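PDB 6JMB: ofchtiv-allosamidin from Ostrinia furnacalis, which probably hydrolyses chitin as a group IV insect chitinase of glycosyl hydrolase family 18, and binds the inhibitor allosamidin. Local coordinates for residues A229-Y232 with W233-A236; G237-P240 with E241-V244; F289-I292 with L293-E296; S326-A329 with K330-A334; L110-I113 with L114-F118. All coordinates share one frame; numbering follows the deposited sequence. Where two conformers were deposited one is given.

Contact 1: residues A229-Y232 with W233-A236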
loop_
_atom_site.group_PDB
_atom_site.type_symbol
_atom_site.label_atom_id
_atom_site.label_comp_id
_atom_site.label_asym_id
_atom_site.label_seq_id
_atom_site.Cartn_x
_atom_site.Cartn_y
_atom_site.Cartn_z
ATOM N N ALA A 229 -2.249 -14.723 -1.418
ATOM C CA ALA A 229 -1.140 -13.909 -1.901
ATOM C C ALA A 229 0.120 -14.150 -1.082
ATOM O O ALA A 229 1.207 -14.335 -1.640
ATOM C CB ALA A 229 -1.522 -12.429 -1.864
ATOM N N VAL A 230 -0.003 -14.138 0.247
ATOM C CA VAL A 230 1.162 -14.360 1.100
ATOM C C VAL A 230 1.757 -15.736 0.838
ATOM O O VAL A 230 2.975 -15.888 0.687
ATOM C CB VAL A 230 0.797 -14.163 2.581
ATOM C CG1 VAL A 230 1.922 -14.690 3.476
ATOM C CG2 VAL A 230 0.537 -12.683 2.862
ATOM N N GLN A 231 0.900 -16.757 0.768
ATOM C CA GLN A 231 1.410 -18.100 0.535
ATOM C C GLN A 231 2.032 -18.226 -0.850
ATOM O O GLN A 231 3.014 -18.960 -1.011
ATOM C CB GLN A 231 0.319 -19.144 0.776
ATOM C CG GLN A 231 -0.206 -19.165 2.214
ATOM C CD GLN A 231 0.899 -19.323 3.239
ATOM O OE1 GLN A 231 1.747 -20.207 3.122
ATOM N NE2 GLN A 231 0.901 -18.457 4.252
ATOM N N TYR A 232 1.508 -17.505 -1.849
ATOM C CA TYR A 232 2.165 -17.508 -3.155
ATOM C C TYR A 232 3.586 -16.958 -3.054
ATOM O O TYR A 232 4.543 -17.586 -3.525
ATOM C CB TYR A 232 1.375 -16.723 -4.213
ATOM C CG TYR A 232 2.260 -16.562 -5.429
ATOM C CD1 TYR A 232 2.533 -17.650 -6.245
ATOM C CD2 TYR A 232 2.904 -15.359 -5.701
ATOM C CE1 TYR A 232 3.389 -17.543 -7.319
ATOM C CE2 TYR A 232 3.766 -15.241 -6.780
ATOM C CZ TYR A 232 4.003 -16.341 -7.579
ATOM O OH TYR A 232 4.866 -16.233 -8.644
ATOM N N TRP A 233 3.743 -15.780 -2.443
ATOM C CA TRP A 233 5.057 -15.150 -2.388
ATOM C C TRP A 233 6.046 -15.998 -1.602
ATOM O O TRP A 233 7.206 -16.141 -2.007
ATOM C CB TRP A 233 4.952 -13.715 -1.860
ATOM C CG TRP A 233 4.498 -12.784 -2.946
ATOM C CD1 TRP A 233 3.211 -12.499 -3.305
ATOM C CD2 TRP A 233 5.338 -12.056 -3.854
ATOM N NE1 TRP A 233 3.197 -11.629 -4.377
ATOM C CE2 TRP A 233 4.491 -11.341 -4.725
ATOM C CE3 TRP A 233 6.725 -11.932 -4.003
ATOM C CZ2 TRP A 233 4.983 -10.524 -5.734
ATOM C CZ3 TRP A 233 7.215 -11.116 -5.009
ATOM C CH2 TRP A 233 6.346 -10.418 -5.858
ATOM N N LEU A 234 5.603 -16.603 -0.495
ATOM C CA LEU A 234 6.477 -17.508 0.245
ATOM C C LEU A 234 6.865 -18.707 -0.613
ATOM O O LEU A 234 8.041 -19.089 -0.677
ATOM C CB LEU A 234 5.786 -17.974 1.528
ATOM C CG LEU A 234 5.563 -16.921 2.611
ATOM C CD1 LEU A 234 4.691 -17.491 3.730
ATOM C CD2 LEU A 234 6.882 -16.421 3.168
ATOM N N SER A 235 5.889 -19.296 -1.304
ATOM C CA SER A 235 6.154 -20.500 -2.085
ATOM C C SER A 235 7.022 -20.221 -3.305
ATOM O O SER A 235 7.705 -21.132 -3.791
ATOM C CB SER A 235 4.838 -21.150 -2.517
ATOM O OG SER A 235 4.229 -20.438 -3.579
ATOM N N ALA A 236 7.018 -18.989 -3.804
ATOM C CA ALA A 236 7.766 -18.624 -4.997
ATOM C C ALA A 236 9.179 -18.143 -4.693
ATOM O O ALA A 236 9.915 -17.801 -5.626
ATOM C CB ALA A 236 7.006 -17.565 -5.799
#
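Y232 and W233, neighbours in sequence, meet edge-to-face: the tyrosine turns its edge toward the five-membered ring of W233, with the two planes at 80° and Y232 CD2 standing 3.7 Å from W233 CD1. The methyl of A236, one turn on, sits over a face of the tyrosine in a CH-pi contact, its CB 4.1 Å from the centroid of the Y232 ring. The phenol therefore has the indole at its edge and a methyl on its face. With CG anti to the backbone N (chi1 169°), the Y232 ring lies beside its own carbonyl, which places it next to W233 and against A236 CB. That carbonyl is doubly held: Y232 O accepts from A236 N at 2.9 Å, nearly in line with the C=O, and also from S235 OG at 2.9 Å, a hydroxyl folded back against its own helix. A229 O works twice as well, taking the W233 N-H at 3.0 Å and lying in the plane of the indole, 3.2 Å from W233 CD1. On another flank V230 and L234 run side by side, CG1 to CD1 3.9 Å. Farther out, W233 NE1 donates to A167 O and Q231 NE2 to Y333 OH. Helix 226-235 thus presses Y232 and W233 on helices 169-175 and 178-184, and V230, W233 and L234 on strand 243-256 of the TIM barrel.

Contact 2: residues G237-P240 with E241-V244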
loop_
_atom_site.group_PDB
_atom_site.type_symbol
_atom_site.label_atom_id
_atom_site.label_comp_id
_atom_site.label_asym_id
_atom_site.label_seq_id
_atom_site.Cartn_x
_atom_site.Cartn_y
_atom_site.Cartn_z
ATOM N N GLY A 237 9.571 -18.091 -3.424
ATOM C CA GLY A 237 10.955 -17.816 -3.099
ATOM C C GLY A 237 11.237 -16.559 -2.306
ATOM O O GLY A 237 12.404 -16.222 -2.092
ATOM N N CYS A 238 10.206 -15.845 -1.864
ATOM C CA CYS A 238 10.444 -14.718 -0.973
ATOM C C CYS A 238 10.595 -15.232 0.453
ATOM O O CYS A 238 9.630 -15.770 1.010
ATOM C CB CYS A 238 9.295 -13.728 -1.021
ATOM S SG CYS A 238 9.635 -12.236 -0.057
ATOM N N PRO A 239 11.763 -15.100 1.076
ATOM C CA PRO A 239 11.905 -15.561 2.453
ATOM C C PRO A 239 10.988 -14.766 3.373
ATOM O O PRO A 239 10.677 -13.593 3.099
ATOM C CB PRO A 239 13.383 -15.305 2.768
ATOM C CG PRO A 239 13.827 -14.287 1.789
ATOM C CD PRO A 239 12.989 -14.465 0.560
ATOM N N PRO A 240 10.514 -15.384 4.456
ATOM C CA PRO A 240 9.614 -14.660 5.366
ATOM C C PRO A 240 10.233 -13.395 5.913
ATOM O O PRO A 240 9.522 -12.404 6.124
ATOM C CB PRO A 240 9.329 -15.675 6.483
ATOM C CG PRO A 240 9.771 -16.985 5.966
ATOM C CD PRO A 240 10.809 -16.746 4.925
ATOM N N GLU A 241 11.548 -13.391 6.129
ATOM C CA GLU A 241 12.225 -12.219 6.664
ATOM C C GLU A 241 12.311 -11.077 5.661
ATOM O O GLU A 241 12.787 -9.995 6.023
ATOM C CB GLU A 241 13.611 -12.604 7.181
ATOM C CG GLU A 241 14.577 -13.010 6.095
ATOM C CD GLU A 241 14.657 -14.516 5.892
ATOM O OE1 GLU A 241 13.693 -15.240 6.245
ATOM O OE2 GLU A 241 15.696 -14.975 5.369
ATOM N N LYS A 242 11.859 -11.282 4.425
ATOM C CA LYS A 242 11.768 -10.204 3.452
ATOM C C LYS A 242 10.345 -9.923 2.998
ATOM O O LYS A 242 10.150 -9.061 2.133
ATOM C CB LYS A 242 12.654 -10.483 2.231
ATOM C CG LYS A 242 14.137 -10.328 2.518
ATOM C CD LYS A 242 14.956 -10.340 1.242
ATOM C CE LYS A 242 16.416 -10.068 1.541
ATOM N NZ LYS A 242 17.207 -10.017 0.284
ATOM N N LEU A 243 9.351 -10.605 3.555
ATOM C CA LEU A 243 7.961 -10.435 3.145
ATOM C C LEU A 243 7.275 -9.541 4.168
ATOM O O LEU A 243 7.080 -9.936 5.323
ATOM C CB LEU A 243 7.252 -11.783 3.045
ATOM C CG LEU A 243 5.987 -11.834 2.170
ATOM C CD1 LEU A 243 5.575 -13.277 1.946
ATOM C CD2 LEU A 243 4.808 -11.060 2.749
ATOM N N VAL A 244 6.904 -8.343 3.739
ATOM C CA VAL A 244 6.199 -7.385 4.579
ATOM C C VAL A 244 4.777 -7.294 4.047
ATOM O O VAL A 244 4.564 -6.975 2.869
ATOM C CB VAL A 244 6.898 -6.018 4.579
ATOM C CG1 VAL A 244 6.175 -5.050 5.502
ATOM C CG2 VAL A 244 8.356 -6.171 5.008
#
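P239 and P240 open a short 3-10 turn that E241, K242 and L243 complete, carrying the chain from the Schellman motif at G237, which ends helix 226-235, into strand 243-256 of the TIM barrel. The positive phi of G237 reverses the chain there. Two backbone hydrogen bonds of the i to i+3 kind define the turn: K242 N to P239 O at 2.9 Å and L243 N to P240 O at 3.1 Å. In each the donor stands well above the carbonyl plane, by 55° at P239 O and 69° at P240 O. Apolar contacts come from several sides. The thiol of C238, set anti to its backbone N, brings SG to 3.9 Å from L243 CB on the buried side, where C238 also touches I188 and L243 lies on W233 and L234. K242 crosses the ring of P239, with K242 CB 4.0 Å from P239 CG, before its extended chain delivers NZ to the carbonyls of A182 and V185. The carboxylate of E241 packs on the prolines: the side chain, bent at its second torsion (chi2 -96°), folds back over them. Its carboxylate carbon CD lies 3.5 Å from P239 CB, and E241 OE1 rests 3.5 Å from CD of P240.

Contact 3: residues F289-I292 with L293-E296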
loop_
_atom_site.group_PDB
_atom_site.type_symbol
_atom_site.label_atom_id
_atom_site.label_comp_id
_atom_site.label_asym_id
_atom_site.label_seq_id
_atom_site.Cartn_x
_atom_site.Cartn_y
_atom_site.Cartn_z
ATOM N N PHE A 289 -14.652 7.023 7.137
ATOM C CA PHE A 289 -15.752 6.078 7.256
ATOM C C PHE A 289 -16.091 5.753 8.703
ATOM O O PHE A 289 -17.271 5.577 9.036
ATOM C CB PHE A 289 -15.516 4.805 6.445
ATOM C CG PHE A 289 -16.786 4.048 6.193
ATOM C CD1 PHE A 289 -17.832 4.668 5.523
ATOM C CD2 PHE A 289 -16.959 2.754 6.660
ATOM C CE1 PHE A 289 -19.030 4.009 5.305
ATOM C CE2 PHE A 289 -18.158 2.073 6.438
ATOM C CZ PHE A 289 -19.194 2.710 5.757
ATOM N N CYS A 290 -15.090 5.668 9.584
ATOM C CA CYS A 290 -15.414 5.468 10.989
ATOM C C CYS A 290 -16.258 6.619 11.516
ATOM O O CYS A 290 -17.184 6.409 12.310
ATOM C CB CYS A 290 -14.146 5.241 11.823
ATOM S SG CYS A 290 -13.073 6.668 12.198
ATOM N N TYR A 291 -15.983 7.838 11.054
ATOM C CA TYR A 291 -16.784 8.977 11.478
ATOM C C TYR A 291 -18.202 8.881 10.933
ATOM O O TYR A 291 -19.172 9.114 11.666
ATOM C CB TYR A 291 -16.114 10.272 11.031
ATOM C CG TYR A 291 -16.812 11.504 11.541
ATOM C CD1 TYR A 291 -16.666 11.912 12.860
ATOM C CD2 TYR A 291 -17.627 12.253 10.705
ATOM C CE1 TYR A 291 -17.314 13.044 13.329
ATOM C CE2 TYR A 291 -18.277 13.380 11.163
ATOM C CZ TYR A 291 -18.116 13.769 12.471
ATOM O OH TYR A 291 -18.763 14.895 12.926
ATOM N N ILE A 292 -18.338 8.534 9.651
ATOM C CA ILE A 292 -19.656 8.340 9.045
ATOM C C ILE A 292 -20.470 7.317 9.835
ATOM O O ILE A 292 -21.646 7.546 10.157
ATOM C CB ILE A 292 -19.499 7.956 7.560
ATOM C CG1 ILE A 292 -19.193 9.210 6.731
ATOM C CG2 ILE A 292 -20.744 7.244 7.043
ATOM C CD1 ILE A 292 -18.632 8.930 5.347
ATOM N N LEU A 293 -19.856 6.184 10.183
ATOM C CA LEU A 293 -20.571 5.153 10.934
ATOM C C LEU A 293 -20.964 5.653 12.318
ATOM O O LEU A 293 -22.059 5.359 12.807
ATOM C CB LEU A 293 -19.703 3.903 11.063
ATOM C CG LEU A 293 -19.460 3.116 9.783
ATOM C CD1 LEU A 293 -18.519 1.962 10.086
ATOM C CD2 LEU A 293 -20.779 2.619 9.214
ATOM N N GLN A 294 -20.072 6.396 12.968
ATOM C CA GLN A 294 -20.362 6.934 14.292
ATOM C C GLN A 294 -21.519 7.931 14.258
ATOM O O GLN A 294 -22.300 8.005 15.213
ATOM C CB GLN A 294 -19.099 7.584 14.841
ATOM C CG GLN A 294 -19.234 8.237 16.193
ATOM C CD GLN A 294 -17.936 8.876 16.620
ATOM O OE1 GLN A 294 -17.131 8.260 17.313
ATOM N NE2 GLN A 294 -17.709 10.107 16.184
ATOM N N GLN A 295 -21.654 8.696 13.178
ATOM C CA GLN A 295 -22.633 9.772 13.114
ATOM C C GLN A 295 -23.978 9.366 12.523
ATOM O O GLN A 295 -24.962 10.093 12.710
ATOM C CB GLN A 295 -22.077 10.986 12.356
ATOM C CG GLN A 295 -20.814 11.590 12.960
ATOM C CD GLN A 295 -21.020 12.045 14.395
ATOM O OE1 GLN A 295 -20.400 11.521 15.323
ATOM N NE2 GLN A 295 -21.894 13.032 14.582
ATOM N N GLU A 296 -24.047 8.253 11.801
ATOM C CA GLU A 296 -25.276 7.832 11.117
ATOM C C GLU A 296 -25.612 6.417 11.572
ATOM O O GLU A 296 -25.030 5.448 11.076
ATOM C CB GLU A 296 -25.149 7.910 9.604
ATOM C CG GLU A 296 -26.369 7.409 8.871
ATOM C CD GLU A 296 -27.666 8.026 9.382
ATOM O OE1 GLU A 296 -27.851 9.252 9.237
ATOM O OE2 GLU A 296 -28.492 7.286 9.956
#
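F289 lays its ring beneath L293, one turn on. L293 CG stands over a face of the phenyl, 4.1 Å from the centroid of the F289 ring and offset toward the rim, while its methyls spread along the ring, with L293 CD1 3.7 Å from F289 CE2. The F289 backbone joins in, its O accepting from L293 N at 2.9 Å. The ring also meets W299 and F321 edge-to-face; an alanine here lacks the ring and would probably open a gap beneath L293 and leave W299 and F321 without their edge-to-face partner. C290 contributes its carbonyl, bound by Q294 N, and carries its SG into the disulfide with C356, which ties the helix to the chain beyond strand 341-345. Y291, with CG anti to the backbone N (chi1 -175°), swings its ring over the next turn, where Q295 CG rides on one face, 3.6 Å from the centroid of the Y291 ring. The bend of Q295 at chi2 brings its amide within 11° of parallel to the phenol. Q294 keeps that amide company: Q294 NE2 donates to Q295 OE1 at 3.2 Å and also bonds L355 O. I292 closes the turn through its carbonyl, which takes E296 N at 3.0 Å and, weakly, Q295 N, as E296 leaves helical geometry. Helix 286-295 belongs to the region between barrel strands 243-256 and 341-345, consistent with the small alpha/beta insertion domain of many family 18 chitinases.

Contact 4: residues S326-A329 with K330-A334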
loop_
_atom_site.group_PDB
_atom_site.type_symbol
_atom_site.label_atom_id
_atom_site.label_comp_id
_atom_site.label_asym_id
_atom_site.label_seq_id
_atom_site.Cartn_x
_atom_site.Cartn_y
_atom_site.Cartn_z
ATOM N N SER A 326 -10.392 -6.246 12.495
ATOM C CA SER A 326 -9.864 -6.929 11.321
ATOM C C SER A 326 -8.367 -6.697 11.163
ATOM O O SER A 326 -7.651 -7.586 10.696
ATOM C CB SER A 326 -10.636 -6.534 10.056
ATOM O OG SER A 326 -10.380 -5.187 9.679
ATOM N N MET A 327 -7.880 -5.519 11.557
ATOM C CA MET A 327 -6.442 -5.277 11.571
ATOM C C MET A 327 -5.746 -6.235 12.529
ATOM O O MET A 327 -4.675 -6.766 12.220
ATOM C CB MET A 327 -6.171 -3.822 11.969
ATOM C CG MET A 327 -4.781 -3.313 11.645
ATOM S SD MET A 327 -4.403 -3.417 9.886
ATOM C CE MET A 327 -5.554 -2.236 9.183
ATOM N N THR A 328 -6.358 -6.485 13.691
ATOM C CA THR A 328 -5.797 -7.442 14.643
ATOM C C THR A 328 -5.666 -8.827 14.012
ATOM O O THR A 328 -4.622 -9.481 14.123
ATOM C CB THR A 328 -6.661 -7.492 15.907
ATOM O OG1 THR A 328 -6.632 -6.206 16.545
ATOM C CG2 THR A 328 -6.120 -8.537 16.893
ATOM N N ALA A 329 -6.718 -9.280 13.325
ATOM C CA ALA A 329 -6.662 -10.578 12.660
ATOM C C ALA A 329 -5.559 -10.618 11.610
ATOM O O ALA A 329 -4.869 -11.634 11.463
ATOM C CB ALA A 329 -8.025 -10.920 12.042
ATOM N N LYS A 330 -5.379 -9.524 10.872
ATOM C CA LYS A 330 -4.338 -9.479 9.850
ATOM C C LYS A 330 -2.947 -9.585 10.467
ATOM O O LYS A 330 -2.091 -10.316 9.956
ATOM C CB LYS A 330 -4.472 -8.188 9.040
ATOM C CG LYS A 330 -5.537 -8.260 7.938
ATOM C CD LYS A 330 -5.876 -6.883 7.369
ATOM C CE LYS A 330 -6.735 -6.975 6.107
ATOM N NZ LYS A 330 -8.121 -7.468 6.394
ATOM N N VAL A 331 -2.700 -8.864 11.562
ATOM C CA VAL A 331 -1.364 -8.894 12.149
ATOM C C VAL A 331 -1.111 -10.232 12.834
ATOM O O VAL A 331 0.013 -10.751 12.815
ATOM C CB VAL A 331 -1.140 -7.684 13.075
ATOM C CG1 VAL A 331 0.286 -7.689 13.617
ATOM C CG2 VAL A 331 -1.402 -6.392 12.315
ATOM N N GLU A 332 -2.152 -10.824 13.426
ATOM C CA GLU A 332 -2.008 -12.165 13.988
ATOM C C GLU A 332 -1.651 -13.179 12.909
ATOM O O GLU A 332 -0.815 -14.066 13.129
ATOM C CB GLU A 332 -3.280 -12.559 14.747
ATOM C CG GLU A 332 -3.403 -11.816 16.075
ATOM C CD GLU A 332 -4.734 -12.008 16.768
ATOM O OE1 GLU A 332 -5.687 -12.506 16.130
ATOM O OE2 GLU A 332 -4.825 -11.646 17.960
ATOM N N TYR A 333 -2.261 -13.052 11.730
ATOM C CA TYR A 333 -1.898 -13.901 10.601
ATOM C C TYR A 333 -0.428 -13.723 10.235
ATOM O O TYR A 333 0.304 -14.704 10.044
ATOM C CB TYR A 333 -2.810 -13.586 9.408
ATOM C CG TYR A 333 -2.445 -14.354 8.161
ATOM C CD1 TYR A 333 -1.514 -13.852 7.261
ATOM C CD2 TYR A 333 -3.012 -15.589 7.893
ATOM C CE1 TYR A 333 -1.156 -14.557 6.130
ATOM C CE2 TYR A 333 -2.663 -16.305 6.755
ATOM C CZ TYR A 333 -1.732 -15.777 5.879
ATOM O OH TYR A 333 -1.361 -16.475 4.753
ATOM N N ALA A 334 0.023 -12.470 10.124
ATOM C CA ALA A 334 1.418 -12.207 9.794
ATOM C C ALA A 334 2.351 -12.794 10.845
ATOM O O ALA A 334 3.383 -13.389 10.506
ATOM C CB ALA A 334 1.641 -10.700 9.649
HETATM O O HOH W 1 -8.683 -9.267 8.603
#
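S326 and K330 form the tighter flank of this turn of helix 324-336, one of the helices wrapped round the TIM barrel. S326 O receives K330 N at 3.0 Å, and the lysine chain then runs back past the same oxygen, with K330 CG 3.5 Å from S326 O. Its ammonium turns at chi4 (69°) into a salt bridge with D322, which also accepts from S326 OG, and a further bond to A207 O. These partners probably balance a charge that would otherwise be costly in such buried surroundings. M327 and V331 are close as well: V331 CG2 touches M327 O at 3.3 Å, while both side chains face helix 362-373. The T328–E332 flank, partly exposed, is looser. There the side chains lie side by side and no bond links them; T328 OG1 turns back to V324 O, which leaves the methyl CG2 to meet E332 OE2 at 3.5 Å. Farther along, Y333 N bonds A329 O at 3.0 Å, and the Y333 hydroxyl also bonds N227. One ordered water closes the K330 flank, donating to S326 O at 2.9 Å and accepting from K330 NZ at 2.9 Å.

Contact 5: residues L110-I113 with L114-F118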
loop_
_atom_site.group_PDB
_atom_site.type_symbol
_atom_site.label_atom_id
_atom_site.label_comp_id
_atom_site.label_asym_id
_atom_site.label_seq_id
_atom_site.Cartn_x
_atom_site.Cartn_y
_atom_site.Cartn_z
ATOM N N LEU A 110 19.627 8.646 -6.736
ATOM C CA LEU A 110 20.608 8.765 -5.662
ATOM C C LEU A 110 20.829 10.222 -5.273
ATOM O O LEU A 110 20.949 10.542 -4.086
ATOM C CB LEU A 110 21.927 8.126 -6.094
ATOM C CG LEU A 110 23.116 8.272 -5.147
ATOM C CD1 LEU A 110 22.851 7.525 -3.859
ATOM C CD2 LEU A 110 24.373 7.744 -5.816
ATOM N N ALA A 111 20.885 11.117 -6.262
ATOM C CA ALA A 111 21.066 12.539 -5.966
ATOM C C ALA A 111 19.936 13.076 -5.094
ATOM O O ALA A 111 20.182 13.812 -4.129
ATOM C CB ALA A 111 21.184 13.338 -7.267
ATOM N N MET A 112 18.687 12.730 -5.420
ATOM C CA MET A 112 17.562 13.167 -4.595
ATOM C C MET A 112 17.639 12.565 -3.199
ATOM O O MET A 112 17.410 13.258 -2.199
ATOM C CB MET A 112 16.243 12.788 -5.274
ATOM C CG MET A 112 15.990 13.532 -6.583
ATOM S SD MET A 112 14.424 13.090 -7.369
ATOM C CE MET A 112 13.269 14.002 -6.350
ATOM N N ILE A 113 17.982 11.280 -3.111
ATOM C CA ILE A 113 18.071 10.617 -1.815
ATOM C C ILE A 113 19.097 11.312 -0.921
ATOM O O ILE A 113 18.829 11.614 0.249
ATOM C CB ILE A 113 18.376 9.122 -2.017
ATOM C CG1 ILE A 113 17.112 8.402 -2.504
ATOM C CG2 ILE A 113 18.937 8.492 -0.742
ATOM C CD1 ILE A 113 17.383 7.056 -3.142
ATOM N N LEU A 114 20.280 11.595 -1.464
ATOM C CA LEU A 114 21.332 12.190 -0.645
ATOM C C LEU A 114 21.041 13.651 -0.326
ATOM O O LEU A 114 21.250 14.091 0.811
ATOM C CB LEU A 114 22.688 12.040 -1.337
ATOM C CG LEU A 114 23.175 10.597 -1.511
ATOM C CD1 LEU A 114 24.440 10.538 -2.363
ATOM C CD2 LEU A 114 23.412 9.942 -0.153
ATOM N N GLU A 115 20.550 14.414 -1.303
ATOM C CA GLU A 115 20.362 15.843 -1.067
ATOM C C GLU A 115 19.234 16.116 -0.081
ATOM O O GLU A 115 19.288 17.104 0.660
ATOM C CB GLU A 115 20.161 16.594 -2.382
ATOM C CG GLU A 115 18.792 16.469 -2.998
ATOM C CD GLU A 115 18.688 17.205 -4.319
ATOM O OE1 GLU A 115 18.889 18.433 -4.317
ATOM O OE2 GLU A 115 18.408 16.554 -5.353
ATOM N N TYR A 116 18.228 15.250 -0.031
ATOM C CA TYR A 116 17.094 15.439 0.862
ATOM C C TYR A 116 17.173 14.573 2.108
ATOM O O TYR A 116 16.256 14.613 2.927
ATOM C CB TYR A 116 15.775 15.216 0.107
ATOM C CG TYR A 116 15.608 16.183 -1.049
ATOM C CD1 TYR A 116 15.571 17.556 -0.830
ATOM C CD2 TYR A 116 15.511 15.728 -2.357
ATOM C CE1 TYR A 116 15.435 18.446 -1.888
ATOM C CE2 TYR A 116 15.376 16.613 -3.423
ATOM C CZ TYR A 116 15.339 17.970 -3.174
ATOM O OH TYR A 116 15.206 18.859 -4.221
ATOM N N ASN A 117 18.251 13.804 2.267
ATOM C CA ASN A 117 18.522 13.008 3.465
ATOM C C ASN A 117 17.573 11.819 3.634
ATOM O O ASN A 117 17.233 11.439 4.762
ATOM C CB ASN A 117 18.584 13.860 4.740
ATOM C CG ASN A 117 19.300 13.155 5.868
ATOM O OD1 ASN A 117 20.260 12.417 5.641
ATOM N ND2 ASN A 117 18.829 13.366 7.090
ATOM N N PHE A 118 17.147 11.215 2.529
ATOM C CA PHE A 118 16.443 9.946 2.598
ATOM C C PHE A 118 17.429 8.814 2.883
ATOM O O PHE A 118 18.640 8.940 2.670
ATOM C CB PHE A 118 15.712 9.670 1.280
ATOM C CG PHE A 118 14.465 10.495 1.086
ATOM C CD1 PHE A 118 13.283 10.163 1.738
ATOM C CD2 PHE A 118 14.469 11.592 0.231
ATOM C CE1 PHE A 118 12.138 10.920 1.552
ATOM C CE2 PHE A 118 13.323 12.357 0.037
ATOM C CZ PHE A 118 12.155 12.021 0.703
#
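I113 O accepts the N-H of F118 at 2.9 Å, a bond lying in the carbonyl plane that spans five residues and closes the end of helix 99-116. N117, with positive phi, turns the chain so that F118 doubles back, and N117 N adds a weak bond to L114 O. The side chains follow: I113 CG2, anti to its backbone N, lies 4.0 Å from F118 CB, an apolar clasp between the residues that the bond joins. Both press on V80 of strand 77-83. One residue earlier, M112 O takes Y116 N at 3.1 Å. The tyrosine ring comes close to that same oxygen, with Y116 CD2 3.1 Å from M112 O, and meets the methionine where M112 CB stands 4.2 Å from Y116 CD2. The neighbouring E115 lays its CG over a face of the tyrosine, which also meets the ring of F63. A serine here has no ring, and would probably leave F63 without its aromatic partner and a gap beside M112 CB and E115 CG. On the far flank L110 and L114 touch by their methyls, CD1 to CD1 at 3.7 Å, and L114 N is bonded to L110 O. L110 and I113 meet E153 and F154 of helix 138-154, while M112 and F118 touch F63 and T67 of helix 62-67. The bond to F118 with its I113 to F118 apolar contact is the signature of a Schellman motif, here ending a barrel helix just before strand 120-124.

How the contacts relate
From the N terminus the order is contact 5, then 1, 2, 3 and 4. Each closes only a local turn, and none nests in or crosses another. Contact 5 ends helix 99-116 ahead of strand 120-124. Contacts 1 and 2 run on without a break, joining helix 226-235 to strand 243-256; they meet where L234 CD2 packs 3.6 Å from L243 CD1. Contact 3 lies in the region beyond that strand, its centre about 37 Å from that of contact 2, and contact 4 follows on helix 324-336 before strand 341-345. Contacts 1 and 4 touch through Q231 NE2 and Y333 OH, 3.0 Å apart, tying two barrel helices together.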